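Local coordinates for DUF1904 domain-containing protein (Sebaldella termitidis, PDB 4M1A) that is of unknown function but assembles as a trimer and belongs to a family grouped with the MIF (tautomerase-like) proteins, at residues L55-V60 and T90-P95. Sequence-based numbering, arbitrary orientation.
Sequences LVFIEV and TIVFNP
With CG turned anti to the backbone N (chi1 -171°), F57 carries its ring outward and forward on the face it shares with T90 and V92, so that CZ lies 3.4 Å from V92 CG2; T90, whose CG2 is likewise anti to its own N, sets that methyl 3.7 Å from F57 CD2. Both methyls approach the ring obliquely. The strands are the parallel pair of a right-handed beta-alpha-beta crossover through helix 67-82, consistent with the family's place in the MIF clan. Five backbone bonds zip them together, from T90 N to V56 O (2.8 Å) through to N94 N and V60 O (2.8 Å), with I58 and V60 each bonding through both N and O. On the face turned to helix 67-82, I58 and I91 sit side by side, while V60 lies alongside F93 and directs CG2 off-centre over its ring in a CH-pi contact. On the other face, F57 meets H3 of a second subunit edge-to-face. Along its outer edge strand 90-95 pairs, through T90, I91 and V92, with an antiparallel strand of that subunit, so the sheet runs on across the interface. Were F57 an alanine, the T90 and V92 methyls would probably face a gap and that histidine would lose its aromatic partner. The E59 carboxylate pairs with R7 through OE1 and with R5 of the second subunit through OE2. A water donates to both E59 OE2 and N94 OD1, 2.9 Å from each.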
loop_
_atom_site.group_PDB
_atom_site.type_symbol
_atom_site.label_atom_id
_atom_site.label_comp_id
_atom_site.label_asym_id
_atom_site.label_seq_id
_atom_site.Cartn_x
_atom_site.Cartn_y
_atom_site.Cartn_z
ATOM N N LEU A 55 0.506 -13.744 -7.944
ATOM C CA LEU A 55 -0.615 -14.458 -7.368
ATOM C C LEU A 55 -1.760 -13.461 -7.347
ATOM O O LEU A 55 -1.539 -12.330 -7.714
ATOM C CB LEU A 55 -0.190 -14.950 -6.009
ATOM C CG LEU A 55 0.044 -14.065 -4.783
ATOM C CD1 LEU A 55 0.980 -14.854 -3.866
ATOM C CD2 LEU A 55 0.703 -12.737 -5.064
ATOM N N VAL A 56 -2.925 -13.810 -6.822
ATOM C CA VAL A 56 -3.972 -12.808 -6.573
ATOM C C VAL A 56 -3.774 -12.420 -5.104
ATOM O O VAL A 56 -3.741 -13.296 -4.225
ATOM C CB VAL A 56 -5.362 -13.322 -6.816
ATOM C CG1 VAL A 56 -6.337 -12.234 -6.418
ATOM C CG2 VAL A 56 -5.457 -13.686 -8.299
ATOM N N PHE A 57 -3.434 -11.158 -4.873
ATOM C CA PHE A 57 -3.136 -10.655 -3.525
ATOM C C PHE A 57 -4.160 -9.576 -3.123
ATOM O O PHE A 57 -4.294 -8.547 -3.796
ATOM C CB PHE A 57 -1.695 -10.110 -3.460
ATOM C CG PHE A 57 -1.231 -9.771 -2.081
ATOM C CD1 PHE A 57 -1.587 -8.619 -1.468
ATOM C CD2 PHE A 57 -0.302 -10.589 -1.427
ATOM C CE1 PHE A 57 -1.170 -8.311 -0.178
ATOM C CE2 PHE A 57 0.177 -10.236 -0.157
ATOM C CZ PHE A 57 -0.260 -9.110 0.441
ATOM N N ILE A 58 -4.879 -9.839 -2.033
ATOM C CA ILE A 58 -5.965 -9.050 -1.584
ATOM C C ILE A 58 -5.676 -8.485 -0.227
ATOM O O ILE A 58 -5.316 -9.240 0.726
ATOM C CB ILE A 58 -7.305 -9.824 -1.566
ATOM C CG1 ILE A 58 -7.543 -10.423 -2.902
ATOM C CG2 ILE A 58 -8.493 -8.893 -1.146
ATOM C CD1 ILE A 58 -8.654 -11.487 -2.919
ATOM N N GLU A 59 -5.776 -7.147 -0.125
ATOM C CA GLU A 59 -5.651 -6.467 1.180
ATOM C C GLU A 59 -7.024 -6.016 1.620
ATOM O O GLU A 59 -7.804 -5.531 0.784
ATOM C CB GLU A 59 -4.710 -5.264 1.055
ATOM C CG GLU A 59 -3.317 -5.622 0.695
ATOM C CD GLU A 59 -2.427 -4.513 0.081
ATOM O OE1 GLU A 59 -2.894 -3.759 -0.854
ATOM O OE2 GLU A 59 -1.205 -4.534 0.509
ATOM N N VAL A 60 -7.352 -6.182 2.902
ATOM C CA VAL A 60 -8.582 -5.699 3.480
ATOM C C VAL A 60 -8.167 -4.719 4.581
ATOM O O VAL A 60 -7.603 -5.134 5.613
ATOM C CB VAL A 60 -9.379 -6.842 4.103
ATOM C CG1 VAL A 60 -10.608 -6.325 4.796
ATOM C CG2 VAL A 60 -9.770 -7.842 2.990
ATOM N N THR A 90 -3.922 -14.913 -1.973
ATOM C CA THR A 90 -3.383 -14.477 -0.683
ATOM C C THR A 90 -4.153 -13.268 -0.178
ATOM O O THR A 90 -4.491 -12.368 -0.983
ATOM C CB THR A 90 -1.866 -14.173 -0.826
ATOM O OG1 THR A 90 -1.231 -15.416 -1.100
ATOM C CG2 THR A 90 -1.315 -13.579 0.437
ATOM N N ILE A 91 -4.517 -13.275 1.121
ATOM C CA ILE A 91 -5.337 -12.257 1.728
ATOM C C ILE A 91 -4.721 -11.756 3.018
ATOM O O ILE A 91 -4.324 -12.595 3.876
ATOM C CB ILE A 91 -6.741 -12.738 2.020
ATOM C CG1 ILE A 91 -7.343 -13.360 0.784
ATOM C CG2 ILE A 91 -7.622 -11.565 2.407
ATOM C CD1 ILE A 91 -8.569 -14.146 1.100
ATOM N N VAL A 92 -4.525 -10.437 3.136
ATOM C CA VAL A 92 -4.007 -9.877 4.342
ATOM C C VAL A 92 -5.001 -8.901 4.919
ATOM O O VAL A 92 -5.465 -8.016 4.205
ATOM C CB VAL A 92 -2.656 -9.189 4.056
ATOM C CG1 VAL A 92 -2.014 -8.830 5.381
ATOM C CG2 VAL A 92 -1.764 -10.181 3.304
ATOM N N PHE A 93 -5.307 -9.015 6.206
ATOM C CA PHE A 93 -6.160 -8.055 6.873
ATOM C C PHE A 93 -5.274 -7.022 7.621
ATOM O O PHE A 93 -4.369 -7.420 8.361
ATOM C CB PHE A 93 -7.087 -8.734 7.842
ATOM C CG PHE A 93 -8.163 -9.579 7.120
ATOM C CD1 PHE A 93 -7.872 -10.822 6.659
ATOM C CD2 PHE A 93 -9.399 -9.055 6.900
ATOM C CE1 PHE A 93 -8.834 -11.578 5.973
ATOM C CE2 PHE A 93 -10.375 -9.806 6.216
ATOM C CZ PHE A 93 -10.059 -11.022 5.736
ATOM N N ASN A 94 -5.597 -5.743 7.451
ATOM C CA ASN A 94 -4.820 -4.600 8.051
ATOM C C ASN A 94 -5.766 -3.807 8.945
ATOM O O ASN A 94 -6.693 -3.185 8.481
ATOM C CB ASN A 94 -4.235 -3.717 6.954
ATOM C CG ASN A 94 -3.162 -4.447 6.111
ATOM O OD1 ASN A 94 -3.294 -4.624 4.889
ATOM N ND2 ASN A 94 -2.151 -4.983 6.793
ATOM N N PRO A 95 -5.572 -3.872 10.259
ATOM C CA PRO A 95 -6.462 -3.236 11.230
ATOM C C PRO A 95 -6.150 -1.732 11.220
ATOM O O PRO A 95 -4.994 -1.351 11.234
ATOM C CB PRO A 95 -6.106 -3.886 12.578
ATOM C CG PRO A 95 -4.847 -4.650 12.359
ATOM C CD PRO A 95 -4.455 -4.600 10.884
HETATM O O HOH W 1 -0.919 -5.180 3.299
#